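Local coordinates for protein IclR family transcriptional regulator (Brucella abortus, PDB 5WHM) that acts as an IclR-type transcriptional repressor, probably binding operator DNA through its helix-turn-helix domain and sensing a small effector through its C-terminal domain, at residues Arg20-Thr24 with Ala25-Gly29; Tyr81-Asp84 with Ile85-Arg89; Lys191-Asp194 with Arg195-Asp199; Phe240-Arg244 with Glu245-Asp249. All blocks are in the same frame, centred on the assembly; numbering follows the deposited sequence.

In the fold
The four contacts come one after another along the chain, two in the N-terminal DNA-binding part and two in the C-terminal domain. Interaction 1 starts helix 24-33, and interaction 2 leaves strand 81-83 toward helix 92-95. Their centres lie about 20 Å apart, and both touch the second subunit, so the dimer is built partly from these turns. Interactions 3 and 4 lie in the C-terminal, GAF-like domain, on helix 186-203 and at the start of helix 244-265, with centres about 17 Å and nearest atoms about 5 Å apart. Interaction 2 is about 39 Å from interaction 3 and about 41 Å from interaction 4, centre to centre, across the chain's centre from both.

Interaction 1: residues Arg20-Thr24 with Ala25-Gly29; sequences RQFVT and ALARG. With ACY (acetic acid), chain K.
Helix 24-33 starts at V23, its N-cap residue, whose carbonyl O accepts a nearly straight bond from A27 N (3.2 Å, 168°), together with a weak one from L26 N. The next bond of the helix brings R28 N to T24 O at 2.9 Å.

Among the side chains, F22 swings its ring along the chain toward the helix: with CG anti to the backbone N (chi1 -174°), CZ comes within 3.5 Å of A27 CB, which meets the ring obliquely. V23 lays its CG1 branch 4.0 Å from L26 CB, a looser apolar touch from the N-cap residue itself. T24 offers its methyl instead of its hydroxyl to the helix: CG2 sits over one face of the R28 guanidinium, 3.6 Å from NE, while OG1 turns to a weak bond with E16. The aliphatic part of R28 passes close to T24 O before the chain runs out extended from CG to NE. At the edge of the same guanidinium, near its plane, NH1 donates to O of an acetic acid molecule at 3.0 Å. The methyl of that acid rests against A25 CB; the molecule probably came from the crystallisation liquor.

In the fold, helix 24-33 belongs to the helix-turn-helix region. R28 leans on T58 and L62 of helix 56-69, and F22 packs on M7. From the second subunit, T65 OG1 bonds V23 N, and V23 and A25 pack against their counterparts A25 and V23, placing the helix start at the dimer interface.

Interaction 2: residues Tyr81-Asp84 with Ile85-Arg89; sequences YQLD and IGILR
D84 has its CG anti to the backbone N (chi1 -156°) and its carboxylate turned with chi2 near zero, which sets OD1 beside its own carbonyl carbon, facing the next peptide N. There I85 N donates to D84 OD1 at 2.7 Å, approaching from above the carboxylate plane and not within it. The same oxygen lies 3.2 Å from I85 CG1, so the carboxylate is pressed against the isoleucine's longer branch. A salt bridge from R73 NH1 gives D84 OD1 a second partner and probably favours the charged form of the acid.

The backbone of D84 makes the turn. Its carbonyl O receives I87 N at 2.9 Å, and I87 CG1 tucks in 3.3 Å from that same D84 O. L83 adds an apolar touch, its CD2 branch crossing the I87 side chain 4.0 Å from CD1.

Strands 72-74 and 81-83 form the antiparallel beta-hairpin wing of a winged helix-turn-helix, and this turn takes the chain out of it toward helix 92-95. L83 and I87 both rest on L33 of helix 24-33, while M94 of the second subunit, from its own helix 92-95, packs against L83 and I85.

Interaction 3: residues Lys191-Asp194 with Arg195-Asp199; sequences KGLD and RALRD
Helix 186-203 of the C-terminal domain, which in IclR relatives binds the effector, continues through this contact as a regular alpha-helix, with four successive i to i+4 bonds: R195 N to K191 O, A196 N to G192 O, L197 N to L193 O and R198 N to D194 O. The tightest is L197 N to L193 O, at 2.8 Å.

R195 is the side chain that doubles back. Bent at chi3 (-56°), it lays its guanidinium along the preceding turn, with K191 O over the centre of one face, 4.0 Å above the plane. G192, with no side chain, leaves R195 NH2 3.3 Å from its CA, and R195 NH1 meets K191 CG at 3.4 Å. A water closes the loop, donating to G192 O at 2.8 Å and accepting from R195 NE at 2.9 Å. D194 directs OD1 to a salt bridge with R190, one turn earlier.

On the inner side, L193 and L197 touch loosely, CG to CD1. They lean on helix 157-165, through L163 and A164 respectively, and A196 touches R160 of that helix and C206 of strand 206-209.

Interaction 4: residues Phe240-Arg244 with Glu245-Asp249; sequences FQLPR and EKLED
P243 is the N-cap residue of helix 244-265, the long final helix of the C-terminal domain, and the contact is the first turn of that helix together with the loop leading into it from strand 229-238.

Backbone bonds come first. L247 N donates to P243 O at 3.1 Å and E248 N to R244 O at 2.8 Å. Further along, the helix widens into a pi-type turn at 247-249.

Apolar contacts join the loop to the helix. L242 CB meets the CD2 branch of L247 at 4.1 Å, and K246 CB lies beside the proline's CD. L247 also packs on V219 of strand 216-225 and on I209 of strand 206-209.

The loop's polar groups find other partners. K246 CD passes 3.8 Å from Q241 O, L242 O bonds N217 of strand 216-225, and Q241 sends its amide NE2 to K116 O.

A salt bridge joins R244 and E248, one helical turn apart. R244 carries CG anti to its backbone N; this chi1 (161°) puts CG 3.4 Å from E248 CD, and the bend at chi3 then turns the guanidinium toward E248 OE2, while the E248 chain stays extended beyond CG. The two planes stand 75° apart: R244 NH1 donates to E248 OE2 at 2.9 Å, the oxygen lying in the guanidinium plane but approached from 45° above its own carboxylate plane.

Interaction 1: residues Arg20-Thr24 with Ala25-Gly29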
loop_
_atom_site.group_PDB
_atom_site.type_symbol
_atom_site.label_atom_id
_atom_site.label_comp_id
_atom_site.label_asym_id
_atom_site.label_seq_id
_atom_site.Cartn_x
_atom_site.Cartn_y
_atom_site.Cartn_z
ATOM N N ARG C 20 8.974 -17.055 -23.562
ATOM C CA ARG C 20 7.574 -17.410 -23.821
ATOM C C ARG C 20 6.706 -17.332 -22.564
ATOM O O ARG C 20 5.485 -17.151 -22.665
ATOM C CB ARG C 20 7.537 -18.816 -24.452
ATOM C CG ARG C 20 6.243 -19.619 -24.244
ATOM C CD ARG C 20 6.404 -21.051 -24.750
ATOM N NE ARG C 20 5.493 -22.000 -24.103
ATOM C CZ ARG C 20 4.534 -22.682 -24.726
ATOM N NH1 ARG C 20 4.339 -22.524 -26.027
ATOM N NH2 ARG C 20 3.771 -23.531 -24.049
ATOM N N GLN C 21 7.318 -17.412 -21.383
ATOM C CA GLN C 21 6.606 -17.288 -20.115
ATOM C C GLN C 21 6.217 -15.850 -19.771
ATOM O O GLN C 21 5.384 -15.649 -18.877
ATOM C CB GLN C 21 7.477 -17.847 -18.994
ATOM C CG GLN C 21 7.665 -19.354 -19.018
ATOM C CD GLN C 21 6.790 -20.014 -17.969
ATOM O OE1 GLN C 21 5.757 -20.598 -18.287
ATOM N NE2 GLN C 21 7.194 -19.902 -16.703
ATOM N N PHE C 22 6.793 -14.853 -20.440
ATOM C CA PHE C 22 6.521 -13.455 -20.119
ATOM C C PHE C 22 5.159 -13.041 -20.687
ATOM O O PHE C 22 4.911 -13.164 -21.896
ATOM C CB PHE C 22 7.647 -12.576 -20.665
ATOM C CG PHE C 22 7.547 -11.132 -20.273
ATOM C CD1 PHE C 22 7.979 -10.706 -19.029
ATOM C CD2 PHE C 22 7.027 -10.195 -21.152
ATOM C CE1 PHE C 22 7.880 -9.367 -18.657
ATOM C CE2 PHE C 22 6.942 -8.863 -20.788
ATOM C CZ PHE C 22 7.380 -8.457 -19.538
ATOM N N VAL C 23 4.277 -12.539 -19.819
ATOM C CA VAL C 23 2.914 -12.179 -20.208
ATOM C C VAL C 23 2.890 -10.674 -20.458
ATOM O O VAL C 23 2.772 -9.873 -19.530
ATOM C CB VAL C 23 1.887 -12.601 -19.151
ATOM C CG1 VAL C 23 0.471 -12.262 -19.614
ATOM C CG2 VAL C 23 2.007 -14.082 -18.865
ATOM N N THR C 24 2.956 -10.292 -21.735
ATOM C CA THR C 24 3.086 -8.886 -22.115
ATOM C C THR C 24 1.894 -8.047 -21.651
ATOM O O THR C 24 2.075 -6.928 -21.169
ATOM C CB THR C 24 3.264 -8.798 -23.639
ATOM O OG1 THR C 24 4.472 -9.486 -23.972
ATOM C CG2 THR C 24 3.355 -7.346 -24.115
ATOM N N ALA C 25 0.664 -8.558 -21.792
ATOM C CA ALA C 25 -0.503 -7.767 -21.381
ATOM C C ALA C 25 -0.491 -7.446 -19.887
ATOM O O ALA C 25 -0.961 -6.378 -19.478
ATOM C CB ALA C 25 -1.806 -8.498 -21.741
ATOM N N LEU C 26 0.012 -8.359 -19.060
ATOM C CA LEU C 26 0.155 -8.087 -17.633
ATOM C C LEU C 26 1.207 -7.002 -17.382
ATOM O O LEU C 26 0.966 -6.069 -16.610
ATOM C CB LEU C 26 0.535 -9.376 -16.906
ATOM C CG LEU C 26 0.873 -9.244 -15.427
ATOM C CD1 LEU C 26 -0.277 -8.538 -14.701
ATOM C CD2 LEU C 26 1.130 -10.597 -14.808
ATOM N N ALA C 27 2.376 -7.101 -18.042
ATOM C CA ALA C 27 3.389 -6.051 -17.920
ATOM C C ALA C 27 2.825 -4.694 -18.317
ATOM O O ALA C 27 3.096 -3.683 -17.661
ATOM C CB ALA C 27 4.617 -6.386 -18.775
ATOM N N ARG C 28 2.028 -4.647 -19.390
ATOM C CA ARG C 28 1.549 -3.358 -19.876
ATOM C C ARG C 28 0.550 -2.740 -18.902
ATOM O O ARG C 28 0.549 -1.522 -18.692
ATOM C CB ARG C 28 0.907 -3.514 -21.255
ATOM C CG ARG C 28 1.871 -3.785 -22.418
ATOM C CD ARG C 28 1.037 -3.982 -23.700
ATOM N NE ARG C 28 1.954 -4.116 -24.821
ATOM C CZ ARG C 28 1.588 -4.372 -26.065
ATOM N NH1 ARG C 28 0.300 -4.542 -26.358
ATOM N NH2 ARG C 28 2.513 -4.460 -26.995
ATOM N N GLY C 29 -0.335 -3.559 -18.328
ATOM C CA GLY C 29 -1.265 -3.041 -17.332
ATOM C C GLY C 29 -0.573 -2.541 -16.076
ATOM O O GLY C 29 -0.964 -1.515 -15.512
HETATM C C ACY K . -3.158 -5.140 -24.320
HETATM O O ACY K . -1.948 -5.280 -24.562
HETATM O OXT ACY K . -4.097 -4.581 -24.964
HETATM C CH3 ACY K . -3.503 -5.777 -23.056
#

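Interaction 2: residues Tyr81-Asp84 with Ile85-Arg89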
loop_
_atom_site.group_PDB
_atom_site.type_symbol
_atom_site.label_atom_id
_atom_site.label_comp_id
_atom_site.label_asym_id
_atom_site.label_seq_id
_atom_site.Cartn_x
_atom_site.Cartn_y
_atom_site.Cartn_z
ATOM N N TYR C 81 -8.850 9.140 -14.917
ATOM C CA TYR C 81 -8.690 8.016 -14.004
ATOM C C TYR C 81 -7.882 8.394 -12.761
ATOM O O TYR C 81 -7.010 9.273 -12.795
ATOM C CB TYR C 81 -7.976 6.832 -14.664
ATOM C CG TYR C 81 -8.627 6.428 -15.972
ATOM C CD1 TYR C 81 -9.757 5.593 -15.994
ATOM C CD2 TYR C 81 -8.146 6.916 -17.170
ATOM C CE1 TYR C 81 -10.369 5.227 -17.229
ATOM C CE2 TYR C 81 -8.744 6.576 -18.387
ATOM C CZ TYR C 81 -9.849 5.739 -18.404
ATOM O OH TYR C 81 -10.424 5.438 -19.624
ATOM N N GLN C 82 -8.146 7.657 -11.677
ATOM C CA GLN C 82 -7.337 7.675 -10.464
ATOM C C GLN C 82 -7.243 6.254 -9.948
ATOM O O GLN C 82 -8.129 5.425 -10.224
ATOM C CB GLN C 82 -7.951 8.566 -9.376
ATOM C CG GLN C 82 -8.073 9.985 -9.717
ATOM C CD GLN C 82 -8.433 10.794 -8.494
ATOM O OE1 GLN C 82 -9.476 10.575 -7.880
ATOM N NE2 GLN C 82 -7.557 11.723 -8.117
ATOM N N LEU C 83 -6.179 5.973 -9.191
ATOM C CA LEU C 83 -6.071 4.680 -8.512
ATOM C C LEU C 83 -7.265 4.507 -7.569
ATOM O O LEU C 83 -7.710 5.464 -6.929
ATOM C CB LEU C 83 -4.770 4.586 -7.686
ATOM C CG LEU C 83 -3.476 4.596 -8.538
ATOM C CD1 LEU C 83 -2.257 4.667 -7.597
ATOM C CD2 LEU C 83 -3.414 3.354 -9.431
ATOM N N ASP C 84 -7.731 3.266 -7.419
ATOM C CA ASP C 84 -8.865 3.021 -6.539
ATOM C C ASP C 84 -8.524 1.945 -5.499
ATOM O O ASP C 84 -7.433 1.351 -5.499
ATOM C CB ASP C 84 -10.114 2.645 -7.365
ATOM C CG ASP C 84 -11.444 2.927 -6.626
ATOM O OD1 ASP C 84 -11.466 3.385 -5.455
ATOM O OD2 ASP C 84 -12.489 2.688 -7.266
ATOM N N ILE C 85 -9.508 1.708 -4.618
ATOM C CA ILE C 85 -9.345 0.934 -3.386
ATOM C C ILE C 85 -8.794 -0.450 -3.661
ATOM O O ILE C 85 -8.086 -1.025 -2.821
ATOM C CB ILE C 85 -10.702 0.792 -2.647
ATOM C CG1 ILE C 85 -11.381 2.155 -2.459
ATOM C CG2 ILE C 85 -10.495 0.046 -1.302
ATOM C CD1 ILE C 85 -10.453 3.224 -1.831
ATOM N N GLY C 86 -9.157 -1.046 -4.799
ATOM C CA GLY C 86 -8.681 -2.390 -5.042
ATOM C C GLY C 86 -7.172 -2.492 -5.095
ATOM O O GLY C 86 -6.630 -3.575 -4.872
ATOM N N ILE C 87 -6.474 -1.376 -5.317
ATOM C CA ILE C 87 -4.999 -1.421 -5.285
ATOM C C ILE C 87 -4.506 -1.948 -3.933
ATOM O O ILE C 87 -3.524 -2.705 -3.860
ATOM C CB ILE C 87 -4.415 -0.024 -5.598
ATOM C CG1 ILE C 87 -4.716 0.402 -7.047
ATOM C CG2 ILE C 87 -2.888 0.052 -5.340
ATOM C CD1 ILE C 87 -3.905 -0.388 -8.109
ATOM N N LEU C 88 -5.191 -1.584 -2.838
ATOM C CA LEU C 88 -4.702 -1.999 -1.511
ATOM C C LEU C 88 -4.841 -3.494 -1.265
ATOM O O LEU C 88 -4.103 -4.045 -0.443
ATOM C CB LEU C 88 -5.416 -1.220 -0.383
ATOM C CG LEU C 88 -5.270 0.297 -0.475
ATOM C CD1 LEU C 88 -6.166 1.002 0.556
ATOM C CD2 LEU C 88 -3.801 0.715 -0.263
ATOM N N ARG C 89 -5.734 -4.167 -1.970
ATOM C CA ARG C 89 -5.931 -5.605 -1.821
ATOM C C ARG C 89 -4.807 -6.410 -2.470
ATOM O O ARG C 89 -4.790 -7.642 -2.352
ATOM C CB ARG C 89 -7.255 -6.038 -2.480
ATOM C CG ARG C 89 -8.538 -5.285 -2.087
ATOM C CD ARG C 89 -8.946 -5.594 -0.650
ATOM N NE ARG C 89 -9.218 -7.011 -0.321
ATOM C CZ ARG C 89 -10.389 -7.648 -0.455
ATOM N NH1 ARG C 89 -10.498 -8.908 -0.043
ATOM N NH2 ARG C 89 -11.447 -7.074 -1.024
#

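Interaction 3: residues Lys191-Asp194 with Arg195-Asp199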
loop_
_atom_site.group_PDB
_atom_site.type_symbol
_atom_site.label_atom_id
_atom_site.label_comp_id
_atom_site.label_asym_id
_atom_site.label_seq_id
_atom_site.Cartn_x
_atom_site.Cartn_y
_atom_site.Cartn_z
ATOM N N LYS C 191 30.127 12.060 -9.459
ATOM C CA LYS C 191 31.083 12.470 -8.435
ATOM C C LYS C 191 30.517 12.251 -7.037
ATOM O O LYS C 191 31.188 11.681 -6.167
ATOM C CB LYS C 191 31.486 13.931 -8.628
ATOM C CG LYS C 191 32.590 14.395 -7.653
ATOM C CD LYS C 191 33.772 15.028 -8.380
ATOM C CE LYS C 191 33.725 16.549 -8.314
ATOM N NZ LYS C 191 34.809 17.184 -9.115
ATOM N N GLY C 192 29.277 12.695 -6.801
ATOM C CA GLY C 192 28.668 12.486 -5.500
ATOM C C GLY C 192 28.527 11.019 -5.148
ATOM O O GLY C 192 28.682 10.634 -3.985
ATOM N N LEU C 193 28.248 10.183 -6.148
ATOM C CA LEU C 193 28.133 8.749 -5.925
ATOM C C LEU C 193 29.491 8.120 -5.620
ATOM O O LEU C 193 29.604 7.287 -4.712
ATOM C CB LEU C 193 27.485 8.110 -7.152
ATOM C CG LEU C 193 26.979 6.685 -7.067
ATOM C CD1 LEU C 193 25.954 6.539 -5.931
ATOM C CD2 LEU C 193 26.376 6.344 -8.403
ATOM N N ASP C 194 30.534 8.513 -6.363
ATOM C CA ASP C 194 31.872 7.982 -6.106
ATOM C C ASP C 194 32.359 8.331 -4.706
ATOM O O ASP C 194 33.054 7.531 -4.071
ATOM C CB ASP C 194 32.868 8.501 -7.148
ATOM C CG ASP C 194 32.836 7.701 -8.444
ATOM O OD1 ASP C 194 32.293 6.572 -8.435
ATOM O OD2 ASP C 194 33.369 8.198 -9.469
ATOM N N ARG C 195 32.031 9.531 -4.217
ATOM C CA ARG C 195 32.315 9.855 -2.820
ATOM C C ARG C 195 31.634 8.876 -1.875
ATOM O O ARG C 195 32.243 8.413 -0.903
ATOM C CB ARG C 195 31.878 11.283 -2.499
ATOM C CG ARG C 195 32.960 12.322 -2.668
ATOM C CD ARG C 195 32.528 13.660 -2.075
ATOM N NE ARG C 195 31.267 14.112 -2.660
ATOM C CZ ARG C 195 31.185 14.862 -3.754
ATOM N NH1 ARG C 195 32.297 15.247 -4.373
ATOM N NH2 ARG C 195 29.998 15.228 -4.230
ATOM N N ALA C 196 30.355 8.560 -2.137
ATOM C CA ALA C 196 29.609 7.671 -1.255
ATOM C C ALA C 196 30.174 6.258 -1.306
ATOM O O ALA C 196 30.353 5.609 -0.264
ATOM C CB ALA C 196 28.120 7.676 -1.632
ATOM N N LEU C 197 30.471 5.772 -2.510
ATOM C CA LEU C 197 31.022 4.428 -2.633
ATOM C C LEU C 197 32.341 4.328 -1.899
ATOM O O LEU C 197 32.644 3.304 -1.279
ATOM C CB LEU C 197 31.177 4.044 -4.112
ATOM C CG LEU C 197 29.882 3.995 -4.947
ATOM C CD1 LEU C 197 30.188 3.739 -6.434
ATOM C CD2 LEU C 197 28.870 2.967 -4.434
ATOM N N ARG C 198 33.141 5.400 -1.955
ATOM C CA ARG C 198 34.401 5.453 -1.235
ATOM C C ARG C 198 34.181 5.447 0.276
ATOM O O ARG C 198 34.892 4.751 1.017
ATOM C CB ARG C 198 35.156 6.712 -1.664
ATOM C CG ARG C 198 36.425 6.920 -0.945
ATOM C CD ARG C 198 37.381 5.777 -1.218
ATOM N NE ARG C 198 37.566 5.512 -2.643
ATOM C CZ ARG C 198 38.492 6.111 -3.391
ATOM N NH1 ARG C 198 39.296 7.010 -2.838
ATOM N NH2 ARG C 198 38.621 5.823 -4.685
ATOM N N ASP C 199 33.231 6.266 0.748
ATOM C CA ASP C 199 32.853 6.254 2.156
ATOM C C ASP C 199 32.394 4.869 2.603
ATOM O O ASP C 199 32.695 4.440 3.719
ATOM C CB ASP C 199 31.738 7.274 2.413
ATOM C CG ASP C 199 32.275 8.682 2.650
ATOM O OD1 ASP C 199 33.510 8.882 2.543
ATOM O OD2 ASP C 199 31.465 9.581 2.968
HETATM O O HOH W 1 28.853 12.646 -2.026
#

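Interaction 4: residues Phe240-Arg244 with Glu245-Asp249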
loop_
_atom_site.group_PDB
_atom_site.type_symbol
_atom_site.label_atom_id
_atom_site.label_comp_id
_atom_site.label_asym_id
_atom_site.label_seq_id
_atom_site.Cartn_x
_atom_site.Cartn_y
_atom_site.Cartn_z
ATOM N N PHE C 240 20.965 21.403 10.186
ATOM C CA PHE C 240 21.475 22.126 11.349
ATOM C C PHE C 240 21.528 21.229 12.583
ATOM O O PHE C 240 22.315 21.480 13.495
ATOM C CB PHE C 240 20.628 23.380 11.621
ATOM C CG PHE C 240 19.340 23.112 12.384
ATOM C CD1 PHE C 240 19.307 23.195 13.777
ATOM C CD2 PHE C 240 18.157 22.793 11.710
ATOM C CE1 PHE C 240 18.126 22.952 14.488
ATOM C CE2 PHE C 240 16.970 22.554 12.415
ATOM C CZ PHE C 240 16.959 22.629 13.801
ATOM N N GLN C 241 20.706 20.184 12.631
ATOM C CA GLN C 241 20.714 19.274 13.768
ATOM C C GLN C 241 21.724 18.146 13.613
ATOM O O GLN C 241 22.255 17.646 14.617
ATOM C CB GLN C 241 19.321 18.684 13.945
ATOM C CG GLN C 241 19.240 17.573 14.936
ATOM C CD GLN C 241 17.838 17.031 15.043
ATOM O OE1 GLN C 241 16.915 17.520 14.383
ATOM N NE2 GLN C 241 17.666 16.016 15.872
ATOM N N LEU C 242 22.010 17.749 12.373
ATOM C CA LEU C 242 22.859 16.595 12.067
ATOM C C LEU C 242 23.973 17.033 11.131
ATOM O O LEU C 242 23.942 16.736 9.934
ATOM C CB LEU C 242 22.051 15.462 11.428
ATOM C CG LEU C 242 20.959 14.816 12.282
ATOM C CD1 LEU C 242 20.101 13.894 11.432
ATOM C CD2 LEU C 242 21.592 14.039 13.425
ATOM N N PRO C 243 24.969 17.755 11.639
ATOM C CA PRO C 243 26.126 18.092 10.803
ATOM C C PRO C 243 26.870 16.845 10.349
ATOM O O PRO C 243 26.774 15.775 10.957
ATOM C CB PRO C 243 26.999 18.948 11.733
ATOM C CG PRO C 243 26.039 19.490 12.735
ATOM C CD PRO C 243 25.027 18.426 12.950
ATOM N N ARG C 244 27.651 17.011 9.272
ATOM C CA ARG C 244 28.501 15.928 8.770
ATOM C C ARG C 244 29.308 15.273 9.890
ATOM O O ARG C 244 29.345 14.040 10.006
ATOM C CB ARG C 244 29.433 16.476 7.681
ATOM C CG ARG C 244 30.656 15.602 7.394
ATOM C CD ARG C 244 31.552 16.210 6.314
ATOM N NE ARG C 244 30.896 16.286 5.003
ATOM C CZ ARG C 244 30.845 15.291 4.119
ATOM N NH1 ARG C 244 31.396 14.114 4.396
ATOM N NH2 ARG C 244 30.255 15.476 2.948
ATOM N N GLU C 245 29.916 16.087 10.755
ATOM C CA GLU C 245 30.760 15.554 11.824
ATOM C C GLU C 245 29.975 14.655 12.787
ATOM O O GLU C 245 30.461 13.590 13.193
ATOM C CB GLU C 245 31.422 16.702 12.578
ATOM C CG GLU C 245 32.080 16.251 13.871
ATOM C CD GLU C 245 32.982 17.318 14.469
ATOM O OE1 GLU C 245 33.033 18.435 13.903
ATOM O OE2 GLU C 245 33.623 17.033 15.503
ATOM N N LYS C 246 28.765 15.063 13.174
ATOM C CA LYS C 246 27.933 14.188 13.999
ATOM C C LYS C 246 27.596 12.877 13.276
ATOM O O LYS C 246 27.589 11.801 13.890
ATOM C CB LYS C 246 26.655 14.921 14.401
ATOM C CG LYS C 246 25.851 14.219 15.486
ATOM C CD LYS C 246 24.727 15.118 16.000
ATOM C CE LYS C 246 24.247 14.695 17.395
ATOM N NZ LYS C 246 25.371 14.533 18.367
ATOM N N LEU C 247 27.301 12.937 11.978
ATOM C CA LEU C 247 26.972 11.708 11.268
ATOM C C LEU C 247 28.190 10.795 11.129
ATOM O O LEU C 247 28.066 9.577 11.286
ATOM C CB LEU C 247 26.373 12.033 9.898
ATOM C CG LEU C 247 25.016 12.748 9.956
ATOM C CD1 LEU C 247 24.534 13.157 8.583
ATOM C CD2 LEU C 247 23.946 11.912 10.659
ATOM N N GLU C 248 29.375 11.365 10.842
ATOM C CA GLU C 248 30.565 10.546 10.606
ATOM C C GLU C 248 31.111 9.944 11.901
ATOM O O GLU C 248 31.604 8.807 11.909
ATOM C CB GLU C 248 31.667 11.398 9.937
ATOM C CG GLU C 248 31.290 11.919 8.540
ATOM C CD GLU C 248 32.419 12.722 7.877
ATOM O OE1 GLU C 248 33.203 13.406 8.593
ATOM O OE2 GLU C 248 32.518 12.656 6.630
ATOM N N ASP C 249 31.092 10.711 12.989
ATOM C CA ASP C 249 31.732 10.294 14.230
ATOM C C ASP C 249 30.791 9.574 15.196
ATOM O O ASP C 249 31.263 8.836 16.070
ATOM C CB ASP C 249 32.302 11.509 14.955
ATOM C CG ASP C 249 33.485 12.154 14.212
ATOM O OD1 ASP C 249 33.879 11.691 13.106
ATOM O OD2 ASP C 249 34.017 13.137 14.764
#